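Cysteine desulfurase (Thermococcus onnurineus, PDB 5B7S) probably uses pyridoxal 5'-phosphate to take sulfur from L-cysteine, passing it to a sulfur carrier and releasing L-alanine. Local coordinates at residues Lys81-Arg86 / Pro280-Glu285; Glu133-Leu138 / Ala377-Lys382; Ser184-Val189 / Gly373-Leu378; Gly353-Asp358 / Gly385-Val390. One frame throughout, in Å; residues are numbered along the deposited sequence.

In the fold
All four contacts are largely buried, but their chemistry differs. Contact 1 stands apart: its centre lies 31 to 43 Å from the centres of the others, on the opposite side of the chain's centre. It is held by a salt bridge between helix 73-93 and the loop before helix 291-307. Contacts 2 and 3 share A377 and L378 and sit at the cofactor pocket, where loops meet and the second subunit comes close. They rely on ring and methyl packing. Contact 4 lies farther out, away from the annotated sites, with N387 exposed. It joins helix 356-365 to strand 389-393 through a proline. Helix 378-384 links it to contact 2, and the H375-T389 bond to contact 3.

Contact 1: residues Lys81-Arg86 / Pro280-Glu285; sequences KYEESR and PPERFE
The first torsion of R86 sets CG roughly opposite the backbone N (chi1 -155°), and a bend at chi3 (-69°) turns its guanidinium toward E285. The E285 chain runs extended beyond CG and comes from the opposite direction. The two groups meet end-on. R86 NH1 donates to E285 OE2 at 2.6 Å, and R86 NH2 donates to E285 OE1 at 2.8 Å. Both acceptors lie close to the guanidinium plane and are met on their syn sides. The guanidinium and carboxylate planes are 31° apart, so the pair is twisted rather than flat.

Y82 adds a third bond. Its OH donates to E285 OE1 at 3.0 Å, from above the carboxylate plane and from the face opposite R86 NH2. P281, which follows a cis peptide bond, brings its CG over the rim of one guanidinium face, 3.6 Å from R86 CZ. To one side, between two partly exposed residues, E83 OE2 and E282 OE2 lie 3.8 Å apart, two like charges.

The backbone N of F102 also bonds E285 OE2. The carboxylate thus joins helix 73-93, strand 100-103 and the loop before helix 291-307. It is buried and held by four donors on its two oxygens. The arginine and these donors would probably favour its charged form.

Contact 2: residues Glu133-Leu138 / Ala377-Lys382; sequences EHHSDL and ALPVMK
The imidazole of H135 overlaps the backbone where helix 378-384 begins. The amide N of A377 lies 3.6 Å above one face of the ring, offset toward its rim. The ring edge meets the next two residues: H135 NE2 is 3.7 Å from L378 CB and 3.7 Å from P379 CD. The leucine runs alongside the ring, with L378 CD1 3.8 Å from H135 CE1. The first torsion of H135 (chi1 -69°) sets CG beside its own backbone N and carries the ring across to this turn. L138 CD1 makes a looser apolar contact with P379 CG at 4.3 Å. The methyl of A377 sits 4.0 Å from E133 O.

No clear hydrogen bond joins the two segments. The nearby backbone supplies one, between H135 N and C376 O, just before A377. A377 and L138 are both N-cap residues, so the contact brings together the starts of two helices, 139-148 and 378-384. E133 points away from the other segment, and its OE2 is held by T130 OG1 and Q181 N.

H134 binds pyridoxal 5'-phosphate. S136 OG bonds the hydroxyl of S107, another cofactor ligand, and also G264 N of the second subunit. V270 of that subunit packs on H135 and L378. A cofactor pocket built partly at the dimer interface is typical of fold-type I pyridoxal-phosphate enzymes, the group to which class-V aminotransferases belong.

Contact 3: residues Ser184-Val189 / Gly373-Leu378; sequences SNALGV and GHHCAL
This contact lies at the wall of the cofactor pocket, where the loop after strand 177-181 meets the loop before helix 378-384. N185 and H375 come closest. The N185 amide turns its ND2 to H375 O at 2.6 Å, but the angle is poor and this is not a hydrogen bond. Its CG is placed between the backbone N and the carbonyl carbon (chi1 51°). This brings the amide next to H134 and Q213, both cofactor ligands. Beside it the methyl of A186 packs 4.2 Å from H375 CB and 4.4 Å from A377 CB.

An ST motif shapes the first loop. S184 OG accepts from L187 N at 2.6 Å and from G188 N at 3.1 Å. A186 lies within this turn and points toward the other loop. In the second loop A377 N bonds H374 O at 3.0 Å, closing a tight turn around H375 and C376. In SufS-like relatives the corresponding loop carries the cysteine that takes up the sulfur.

The polar end of H375 is used elsewhere: its NE2 bonds T389 OG1. The N185 carbonyl bonds R391, and the A186 carbonyl bonds S348 OG. G264 of the second subunit packs on C376.

Contact 4: residues Gly353-Asp358 / Gly385-Val390; sequences GLHPHD and GINGTV
The first turn of helix 356-365 lies against the start of strand 389-393, with P356 CA 5.1 Å from V390 CA. P356 carries most of the packing. Its CB is 3.5 Å from T389 O and 3.8 Å from V390 CG1, and its CG is 3.8 Å from G388 C. The proline ring thus lies along three successive residues of the second segment. V390 points toward it, while T389 points away from it.

H355 reaches the turn before the strand. Its ring edge meets N387 OD1, which is 3.0 Å from H355 CD2. The ring and amide planes are 53° apart. N387 CG sits between the backbone N and the carbonyl carbon (chi1 80°), and this presents the amide oxygen to the ring. P356 CD lies over the centre of one face of the H355 ring.

H355 is also the N-cap of the helix. Its ND1 accepts a weak bond from H357 N at 3.3 Å. In the other segment, G385 ends helix 378-384 in a Schellman motif, and the chain then turns through N387 and G388 into the strand.

The contact is mainly apolar round the buried P356 and V390, and polar where H355 meets the exposed N387. The proline fits the helix start, where its missing N-H is no loss, and its ring lies against the backbone of G388 and T389.

Contact 1: residues Lys81-Arg86 / Pro280-Glu285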
loop_
_atom_site.group_PDB
_atom_site.type_symbol
_atom_site.label_atom_id
_atom_site.label_comp_id
_atom_site.label_asym_id
_atom_site.label_seq_id
_atom_site.Cartn_x
_atom_site.Cartn_y
_atom_site.Cartn_z
ATOM N N LYS B 81 -4.386 0.458 18.589
ATOM C CA LYS B 81 -3.037 0.156 18.095
ATOM C C LYS B 81 -2.652 0.949 16.820
ATOM O O LYS B 81 -1.534 1.437 16.683
ATOM C CB LYS B 81 -2.906 -1.349 17.859
ATOM C CG LYS B 81 -1.541 -1.857 18.274
ATOM C CD LYS B 81 -1.415 -2.089 19.788
ATOM C CE LYS B 81 0.067 -2.049 20.162
ATOM N NZ LYS B 81 0.328 -2.618 21.502
ATOM N N TYR B 82 -3.615 1.100 15.918
ATOM C CA TYR B 82 -3.421 1.854 14.699
ATOM C C TYR B 82 -3.161 3.340 14.962
ATOM O O TYR B 82 -2.253 3.939 14.402
ATOM C CB TYR B 82 -4.628 1.663 13.787
ATOM C CG TYR B 82 -4.464 2.317 12.426
ATOM C CD1 TYR B 82 -3.412 1.971 11.583
ATOM C CD2 TYR B 82 -5.398 3.252 11.954
ATOM C CE1 TYR B 82 -3.268 2.577 10.338
ATOM C CE2 TYR B 82 -5.251 3.849 10.712
ATOM C CZ TYR B 82 -4.177 3.510 9.914
ATOM O OH TYR B 82 -4.035 4.118 8.688
ATOM N N GLU B 83 -3.961 3.930 15.833
ATOM C CA GLU B 83 -3.773 5.320 16.206
ATOM C C GLU B 83 -2.520 5.510 17.075
ATOM O O GLU B 83 -1.782 6.467 16.867
ATOM C CB GLU B 83 -5.056 5.876 16.814
ATOM C CG GLU B 83 -6.120 6.045 15.725
ATOM C CD GLU B 83 -7.368 6.781 16.203
ATOM O OE1 GLU B 83 -7.894 6.442 17.294
ATOM O OE2 GLU B 83 -7.828 7.688 15.472
ATOM N N GLU B 84 -2.227 4.591 17.988
ATOM C CA GLU B 84 -0.931 4.610 18.638
ATOM C C GLU B 84 0.180 4.688 17.579
ATOM O O GLU B 84 1.097 5.525 17.686
ATOM C CB GLU B 84 -0.732 3.366 19.504
ATOM C CG GLU B 84 0.566 3.352 20.293
ATOM C CD GLU B 84 0.788 2.062 21.050
ATOM O OE1 GLU B 84 1.057 1.028 20.406
ATOM O OE2 GLU B 84 0.727 2.086 22.296
ATOM N N SER B 85 0.099 3.824 16.559
ATOM C CA SER B 85 1.153 3.767 15.543
ATOM C C SER B 85 1.355 5.151 14.928
ATOM O O SER B 85 2.457 5.682 14.910
ATOM C CB SER B 85 0.851 2.711 14.462
ATOM O OG SER B 85 0.862 1.405 15.018
ATOM N N ARG B 86 0.258 5.734 14.476
ATOM C CA ARG B 86 0.265 7.071 13.895
ATOM C C ARG B 86 0.857 8.171 14.831
ATOM O O ARG B 86 1.653 8.981 14.367
ATOM C CB ARG B 86 -1.148 7.427 13.444
ATOM C CG ARG B 86 -1.207 8.456 12.339
ATOM C CD ARG B 86 -2.559 9.140 12.333
ATOM N NE ARG B 86 -3.630 8.244 11.919
ATOM C CZ ARG B 86 -3.891 7.888 10.648
ATOM N NH1 ARG B 86 -3.132 8.304 9.620
ATOM N NH2 ARG B 86 -4.922 7.083 10.399
ATOM N N PRO B 280 -8.896 15.496 8.397
ATOM C CA PRO B 280 -7.598 14.855 8.468
ATOM C C PRO B 280 -7.328 14.125 9.796
ATOM O O PRO B 280 -7.876 14.528 10.833
ATOM C CB PRO B 280 -6.649 16.034 8.305
ATOM C CG PRO B 280 -7.363 16.896 7.321
ATOM C CD PRO B 280 -8.812 16.797 7.716
ATOM N N PRO B 281 -6.521 13.057 9.787
ATOM C CA PRO B 281 -5.875 12.468 8.589
ATOM C C PRO B 281 -6.729 11.476 7.776
ATOM O O PRO B 281 -6.321 11.066 6.689
ATOM C CB PRO B 281 -4.695 11.713 9.195
ATOM C CG PRO B 281 -5.207 11.258 10.529
ATOM C CD PRO B 281 -6.218 12.282 11.002
ATOM N N GLU B 282 -7.900 11.099 8.284
ATOM C CA GLU B 282 -8.750 10.103 7.615
ATOM C C GLU B 282 -9.290 10.618 6.254
ATOM O O GLU B 282 -9.602 9.825 5.358
ATOM C CB GLU B 282 -9.869 9.632 8.554
ATOM C CG GLU B 282 -9.383 8.957 9.850
ATOM C CD GLU B 282 -9.206 9.885 11.078
ATOM O OE1 GLU B 282 -9.440 11.113 10.989
ATOM O OE2 GLU B 282 -8.823 9.387 12.165
ATOM N N ARG B 283 -9.349 11.942 6.095
ATOM C CA ARG B 283 -9.623 12.604 4.809
ATOM C C ARG B 283 -8.805 12.030 3.661
ATOM O O ARG B 283 -9.312 11.864 2.562
ATOM C CB ARG B 283 -9.330 14.114 4.946
ATOM C CG ARG B 283 -9.451 14.985 3.687
ATOM C CD ARG B 283 -10.800 15.663 3.583
ATOM N NE ARG B 283 -10.927 16.785 4.515
ATOM C CZ ARG B 283 -10.587 18.051 4.274
ATOM N NH1 ARG B 283 -10.079 18.428 3.099
ATOM N NH2 ARG B 283 -10.751 18.956 5.238
ATOM N N PHE B 284 -7.537 11.737 3.919
ATOM C CA PHE B 284 -6.621 11.310 2.864
ATOM C C PHE B 284 -6.400 9.791 2.795
ATOM O O PHE B 284 -5.708 9.315 1.904
ATOM C CB PHE B 284 -5.297 12.016 3.050
ATOM C CG PHE B 284 -5.432 13.479 3.310
ATOM C CD1 PHE B 284 -6.029 14.297 2.375
ATOM C CD2 PHE B 284 -4.959 14.036 4.480
ATOM C CE1 PHE B 284 -6.148 15.659 2.598
ATOM C CE2 PHE B 284 -5.071 15.395 4.717
ATOM C CZ PHE B 284 -5.670 16.213 3.774
ATOM N N GLU B 285 -7.013 9.037 3.702
ATOM C CA GLU B 285 -6.812 7.599 3.754
ATOM C C GLU B 285 -8.039 6.867 3.223
ATOM O O GLU B 285 -9.039 6.671 3.926
ATOM C CB GLU B 285 -6.427 7.165 5.177
ATOM C CG GLU B 285 -5.001 7.579 5.504
ATOM C CD GLU B 285 -4.545 7.217 6.891
ATOM O OE1 GLU B 285 -5.342 6.677 7.684
ATOM O OE2 GLU B 285 -3.356 7.482 7.200
#

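Contact 2: residues Glu133-Leu138 / Ala377-Lys382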
loop_
_atom_site.group_PDB
_atom_site.type_symbol
_atom_site.label_atom_id
_atom_site.label_comp_id
_atom_site.label_asym_id
_atom_site.label_seq_id
_atom_site.Cartn_x
_atom_site.Cartn_y
_atom_site.Cartn_z
ATOM N N GLU B 133 17.909 13.313 -8.191
ATOM C CA GLU B 133 16.746 12.700 -7.578
ATOM C C GLU B 133 16.587 11.250 -7.994
ATOM O O GLU B 133 16.905 10.879 -9.121
ATOM C CB GLU B 133 15.465 13.454 -7.960
ATOM C CG GLU B 133 15.409 14.892 -7.479
ATOM C CD GLU B 133 15.564 15.036 -5.979
ATOM O OE1 GLU B 133 15.087 14.153 -5.232
ATOM O OE2 GLU B 133 16.170 16.038 -5.543
ATOM N N HIS B 134 16.110 10.442 -7.053
ATOM C CA HIS B 134 15.563 9.119 -7.345
ATOM C C HIS B 134 14.344 9.313 -8.287
ATOM O O HIS B 134 13.631 10.337 -8.217
ATOM C CB HIS B 134 15.205 8.440 -6.014
ATOM C CG HIS B 134 14.408 7.181 -6.140
ATOM N ND1 HIS B 134 14.972 5.920 -6.121
ATOM C CD2 HIS B 134 13.072 6.992 -6.218
ATOM C CE1 HIS B 134 14.014 5.013 -6.213
ATOM N NE2 HIS B 134 12.854 5.638 -6.292
ATOM N N HIS B 135 14.119 8.349 -9.179
ATOM C CA HIS B 135 13.068 8.483 -10.210
ATOM C C HIS B 135 11.693 8.943 -9.688
ATOM O O HIS B 135 11.020 9.745 -10.331
ATOM C CB HIS B 135 12.941 7.200 -11.047
ATOM C CG HIS B 135 14.120 6.961 -11.939
ATOM N ND1 HIS B 135 14.470 5.711 -12.410
ATOM C CD2 HIS B 135 15.051 7.818 -12.421
ATOM C CE1 HIS B 135 15.558 5.811 -13.151
ATOM N NE2 HIS B 135 15.927 7.081 -13.178
ATOM N N SER B 136 11.292 8.403 -8.539
ATOM C CA SER B 136 10.051 8.791 -7.841
ATOM C C SER B 136 9.993 10.222 -7.293
ATOM O O SER B 136 8.911 10.663 -6.918
ATOM C CB SER B 136 9.720 7.796 -6.712
ATOM O OG SER B 136 9.756 6.461 -7.190
ATOM N N ASP B 137 11.118 10.943 -7.225
ATOM C CA ASP B 137 11.090 12.410 -6.957
ATOM C C ASP B 137 11.577 13.270 -8.157
ATOM O O ASP B 137 12.226 14.311 -7.968
ATOM C CB ASP B 137 11.841 12.779 -5.652
ATOM C CG ASP B 137 11.519 14.214 -5.165
ATOM O OD1 ASP B 137 10.324 14.599 -5.219
ATOM O OD2 ASP B 137 12.450 14.960 -4.742
ATOM N N LEU B 138 11.270 12.832 -9.382
ATOM C CA LEU B 138 11.362 13.710 -10.557
ATOM C C LEU B 138 10.268 13.478 -11.549
ATOM O O LEU B 138 9.527 14.397 -11.857
ATOM C CB LEU B 138 12.731 13.708 -11.231
ATOM C CG LEU B 138 13.114 12.761 -12.356
ATOM C CD1 LEU B 138 14.240 13.360 -13.168
ATOM C CD2 LEU B 138 13.530 11.438 -11.766
ATOM N N ALA B 377 18.180 6.037 -10.490
ATOM C CA ALA B 377 18.719 7.421 -10.576
ATOM C C ALA B 377 19.660 7.597 -11.791
ATOM O O ALA B 377 20.780 8.123 -11.677
ATOM C CB ALA B 377 19.434 7.789 -9.279
ATOM N N LEU B 378 19.193 7.114 -12.945
ATOM C CA LEU B 378 19.870 7.267 -14.226
ATOM C C LEU B 378 20.423 8.672 -14.523
ATOM O O LEU B 378 21.507 8.774 -15.080
ATOM C CB LEU B 378 18.948 6.828 -15.377
ATOM C CG LEU B 378 18.815 5.321 -15.620
ATOM C CD1 LEU B 378 17.512 4.954 -16.338
ATOM C CD2 LEU B 378 20.022 4.798 -16.394
ATOM N N PRO B 379 19.673 9.757 -14.192
ATOM C CA PRO B 379 20.241 11.103 -14.381
ATOM C C PRO B 379 21.592 11.306 -13.707
ATOM O O PRO B 379 22.494 11.894 -14.314
ATOM C CB PRO B 379 19.186 12.005 -13.751
ATOM C CG PRO B 379 17.914 11.308 -14.062
ATOM C CD PRO B 379 18.227 9.839 -13.894
ATOM N N VAL B 380 21.717 10.795 -12.477
ATOM C CA VAL B 380 22.967 10.852 -11.710
ATOM C C VAL B 380 24.059 10.161 -12.508
ATOM O O VAL B 380 25.061 10.783 -12.842
ATOM C CB VAL B 380 22.847 10.183 -10.322
ATOM C CG1 VAL B 380 24.186 10.210 -9.596
ATOM C CG2 VAL B 380 21.814 10.885 -9.458
ATOM N N MET B 381 23.816 8.898 -12.850
ATOM C CA MET B 381 24.726 8.077 -13.695
ATOM C C MET B 381 25.208 8.788 -14.970
ATOM O O MET B 381 26.375 8.638 -15.375
ATOM C CB MET B 381 24.042 6.769 -14.126
ATOM C CG MET B 381 23.562 5.853 -13.018
ATOM S SD MET B 381 24.875 5.438 -11.862
ATOM C CE MET B 381 24.721 6.695 -10.585
ATOM N N LYS B 382 24.289 9.535 -15.589
ATOM C CA LYS B 382 24.558 10.351 -16.774
ATOM C C LYS B 382 25.419 11.588 -16.468
ATOM O O LYS B 382 26.330 11.908 -17.236
ATOM C CB LYS B 382 23.241 10.762 -17.441
#

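Contact 3: residues Ser184-Val189 / Gly373-Leu378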
loop_
_atom_site.group_PDB
_atom_site.type_symbol
_atom_site.label_atom_id
_atom_site.label_comp_id
_atom_site.label_asym_id
_atom_site.label_seq_id
_atom_site.Cartn_x
_atom_site.Cartn_y
_atom_site.Cartn_z
ATOM N N SER B 184 20.704 11.310 -1.184
ATOM C CA SER B 184 20.693 10.580 -2.467
ATOM C C SER B 184 20.907 9.084 -2.256
ATOM O O SER B 184 21.873 8.678 -1.657
ATOM C CB SER B 184 21.751 11.131 -3.464
ATOM O OG SER B 184 22.794 10.219 -3.751
ATOM N N ASN B 185 20.001 8.278 -2.765
ATOM C CA ASN B 185 20.160 6.808 -2.747
ATOM C C ASN B 185 21.388 6.258 -3.507
ATOM O O ASN B 185 21.821 5.159 -3.209
ATOM C CB ASN B 185 18.924 6.151 -3.329
ATOM C CG ASN B 185 18.566 6.734 -4.666
ATOM O OD1 ASN B 185 18.469 7.970 -4.810
ATOM N ND2 ASN B 185 18.402 5.873 -5.664
ATOM N N ALA B 186 21.932 6.994 -4.469
ATOM C CA ALA B 186 23.098 6.530 -5.223
ATOM C C ALA B 186 24.473 7.126 -4.798
ATOM O O ALA B 186 25.499 6.434 -4.893
ATOM C CB ALA B 186 22.871 6.789 -6.703
ATOM N N LEU B 187 24.511 8.404 -4.395
ATOM C CA LEU B 187 25.770 9.034 -3.975
ATOM C C LEU B 187 25.957 9.116 -2.466
ATOM O O LEU B 187 27.082 9.134 -1.984
ATOM C CB LEU B 187 25.928 10.412 -4.618
ATOM C CG LEU B 187 25.783 10.459 -6.149
ATOM C CD1 LEU B 187 26.161 11.834 -6.663
ATOM C CD2 LEU B 187 26.617 9.405 -6.854
ATOM N N GLY B 188 24.866 9.143 -1.712
ATOM C CA GLY B 188 24.960 9.252 -0.255
ATOM C C GLY B 188 25.131 10.679 0.239
ATOM O O GLY B 188 25.331 10.886 1.431
ATOM N N VAL B 189 25.057 11.654 -0.670
ATOM C CA VAL B 189 25.013 13.081 -0.316
ATOM C C VAL B 189 23.931 13.326 0.720
ATOM O O VAL B 189 22.759 13.090 0.456
ATOM C CB VAL B 189 24.594 14.037 -1.483
ATOM C CG1 VAL B 189 25.263 15.388 -1.302
ATOM C CG2 VAL B 189 24.871 13.478 -2.871
ATOM N N GLY B 373 23.899 -1.364 -10.560
ATOM C CA GLY B 373 23.152 -0.808 -11.687
ATOM C C GLY B 373 22.956 0.690 -11.539
ATOM O O GLY B 373 23.798 1.375 -10.938
ATOM N N HIS B 374 21.849 1.192 -12.090
ATOM C CA HIS B 374 21.551 2.632 -12.078
ATOM C C HIS B 374 20.836 3.159 -10.793
ATOM O O HIS B 374 20.699 4.376 -10.619
ATOM C CB HIS B 374 20.807 3.049 -13.365
ATOM C CG HIS B 374 19.435 2.442 -13.541
ATOM N ND1 HIS B 374 19.176 1.422 -14.436
ATOM C CD2 HIS B 374 18.239 2.763 -12.992
ATOM C CE1 HIS B 374 17.890 1.122 -14.406
ATOM N NE2 HIS B 374 17.296 1.926 -13.543
ATOM N N HIS B 375 20.388 2.253 -9.913
ATOM C CA HIS B 375 19.773 2.601 -8.608
ATOM C C HIS B 375 18.553 3.510 -8.666
ATOM O O HIS B 375 18.335 4.331 -7.768
ATOM C CB HIS B 375 20.825 3.207 -7.674
ATOM C CG HIS B 375 22.076 2.408 -7.619
ATOM N ND1 HIS B 375 22.091 1.098 -7.196
ATOM C CD2 HIS B 375 23.344 2.708 -7.977
ATOM C CE1 HIS B 375 23.320 0.628 -7.289
ATOM N NE2 HIS B 375 24.098 1.585 -7.761
ATOM N N CYS B 376 17.731 3.335 -9.691
ATOM C CA CYS B 376 16.588 4.227 -9.948
ATOM C C CYS B 376 16.976 5.732 -9.975
ATOM O O CYS B 376 16.189 6.592 -9.551
ATOM C CB CYS B 376 15.437 3.943 -8.941
ATOM S SG CYS B 376 14.727 2.253 -8.900
ATOM N N ALA B 377 18.180 6.037 -10.490
ATOM C CA ALA B 377 18.719 7.421 -10.576
ATOM C C ALA B 377 19.660 7.597 -11.791
ATOM O O ALA B 377 20.780 8.123 -11.677
ATOM C CB ALA B 377 19.434 7.789 -9.279
ATOM N N LEU B 378 19.193 7.114 -12.945
ATOM C CA LEU B 378 19.870 7.267 -14.226
ATOM C C LEU B 378 20.423 8.672 -14.523
ATOM O O LEU B 378 21.507 8.774 -15.080
ATOM C CB LEU B 378 18.948 6.828 -15.377
ATOM C CG LEU B 378 18.815 5.321 -15.620
ATOM C CD1 LEU B 378 17.512 4.954 -16.338
ATOM C CD2 LEU B 378 20.022 4.798 -16.394
#

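Contact 4: residues Gly353-Asp358 / Gly385-Val390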
loop_
_atom_site.group_PDB
_atom_site.type_symbol
_atom_site.label_atom_id
_atom_site.label_comp_id
_atom_site.label_asym_id
_atom_site.label_seq_id
_atom_site.Cartn_x
_atom_site.Cartn_y
_atom_site.Cartn_z
ATOM N N GLY B 353 37.416 -2.195 -15.342
ATOM C CA GLY B 353 37.531 -3.482 -16.016
ATOM C C GLY B 353 36.343 -4.413 -15.831
ATOM O O GLY B 353 36.116 -5.296 -16.672
ATOM N N LEU B 354 35.596 -4.229 -14.738
ATOM C CA LEU B 354 34.380 -5.009 -14.442
ATOM C C LEU B 354 33.095 -4.176 -14.526
ATOM O O LEU B 354 33.082 -2.997 -14.169
ATOM C CB LEU B 354 34.512 -5.619 -13.052
ATOM C CG LEU B 354 35.184 -6.995 -12.918
ATOM C CD1 LEU B 354 35.927 -7.511 -14.144
ATOM C CD2 LEU B 354 36.129 -6.978 -11.730
ATOM N N HIS B 355 32.017 -4.788 -15.005
ATOM C CA HIS B 355 30.696 -4.188 -14.891
ATOM C C HIS B 355 30.246 -4.325 -13.399
ATOM O O HIS B 355 30.581 -5.338 -12.723
ATOM C CB HIS B 355 29.708 -4.879 -15.858
ATOM C CG HIS B 355 28.435 -4.116 -16.037
ATOM N ND1 HIS B 355 27.284 -4.400 -15.334
ATOM C CD2 HIS B 355 28.151 -3.031 -16.792
ATOM C CE1 HIS B 355 26.341 -3.534 -15.662
ATOM N NE2 HIS B 355 26.844 -2.687 -16.540
ATOM N N PRO B 356 29.485 -3.345 -12.878
ATOM C CA PRO B 356 28.945 -3.471 -11.518
ATOM C C PRO B 356 28.193 -4.783 -11.212
ATOM O O PRO B 356 28.430 -5.390 -10.169
ATOM C CB PRO B 356 27.993 -2.270 -11.411
ATOM C CG PRO B 356 28.559 -1.258 -12.334
ATOM C CD PRO B 356 29.118 -2.059 -13.485
ATOM N N HIS B 357 27.302 -5.222 -12.092
ATOM C CA HIS B 357 26.642 -6.547 -11.928
ATOM C C HIS B 357 27.628 -7.703 -11.781
ATOM O O HIS B 357 27.280 -8.723 -11.176
ATOM C CB HIS B 357 25.630 -6.898 -13.051
ATOM C CG HIS B 357 24.549 -5.871 -13.251
ATOM N ND1 HIS B 357 24.045 -5.099 -12.221
ATOM C CD2 HIS B 357 23.902 -5.466 -14.373
ATOM C CE1 HIS B 357 23.149 -4.259 -12.705
ATOM N NE2 HIS B 357 23.039 -4.466 -14.005
ATOM N N ASP B 358 28.833 -7.576 -12.340
ATOM C CA ASP B 358 29.817 -8.647 -12.194
ATOM C C ASP B 358 30.541 -8.574 -10.859
ATOM O O ASP B 358 30.762 -9.569 -10.214
ATOM C CB ASP B 358 30.755 -8.701 -13.425
ATOM C CG ASP B 358 30.096 -9.394 -14.625
ATOM O OD1 ASP B 358 29.103 -10.125 -14.461
ATOM O OD2 ASP B 358 30.566 -9.217 -15.738
ATOM N N GLY B 385 28.825 10.285 -16.208
ATOM C CA GLY B 385 29.295 9.658 -17.439
ATOM C C GLY B 385 29.668 8.206 -17.230
ATOM O O GLY B 385 30.724 7.773 -17.679
ATOM N N ILE B 386 28.803 7.450 -16.551
ATOM C CA ILE B 386 29.131 6.073 -16.112
ATOM C C ILE B 386 27.963 5.146 -16.310
ATOM O O ILE B 386 26.835 5.559 -16.182
ATOM C CB ILE B 386 29.548 6.019 -14.630
ATOM C CG1 ILE B 386 28.528 6.779 -13.764
ATOM C CG2 ILE B 386 30.954 6.588 -14.467
ATOM C CD1 ILE B 386 28.746 6.655 -12.276
ATOM N N ASN B 387 28.242 3.872 -16.551
ATOM C CA ASN B 387 27.188 2.923 -16.969
ATOM C C ASN B 387 26.592 2.150 -15.772
ATOM O O ASN B 387 26.278 0.947 -15.877
ATOM C CB ASN B 387 27.658 2.029 -18.155
ATOM C CG ASN B 387 28.547 0.870 -17.743
ATOM O OD1 ASN B 387 28.137 -0.274 -17.874
ATOM N ND2 ASN B 387 29.766 1.146 -17.282
ATOM N N GLY B 388 26.379 2.875 -14.668
ATOM C CA GLY B 388 25.966 2.291 -13.397
ATOM C C GLY B 388 27.070 2.291 -12.353
ATOM O O GLY B 388 28.197 2.607 -12.667
ATOM N N THR B 389 26.729 1.951 -11.106
ATOM C CA THR B 389 27.711 1.759 -10.022
ATOM C C THR B 389 27.384 0.532 -9.199
ATOM O O THR B 389 26.291 -0.039 -9.320
ATOM C CB THR B 389 27.772 2.938 -9.003
ATOM O OG1 THR B 389 26.748 2.790 -8.014
ATOM C CG2 THR B 389 27.632 4.286 -9.667
ATOM N N VAL B 390 28.330 0.151 -8.341
ATOM C CA VAL B 390 28.052 -0.829 -7.282
ATOM C C VAL B 390 27.974 -0.138 -5.919
ATOM O O VAL B 390 28.669 0.836 -5.650
ATOM C CB VAL B 390 28.901 -2.123 -7.359
ATOM C CG1 VAL B 390 30.102 -2.002 -8.267
ATOM C CG2 VAL B 390 29.267 -2.693 -6.013
#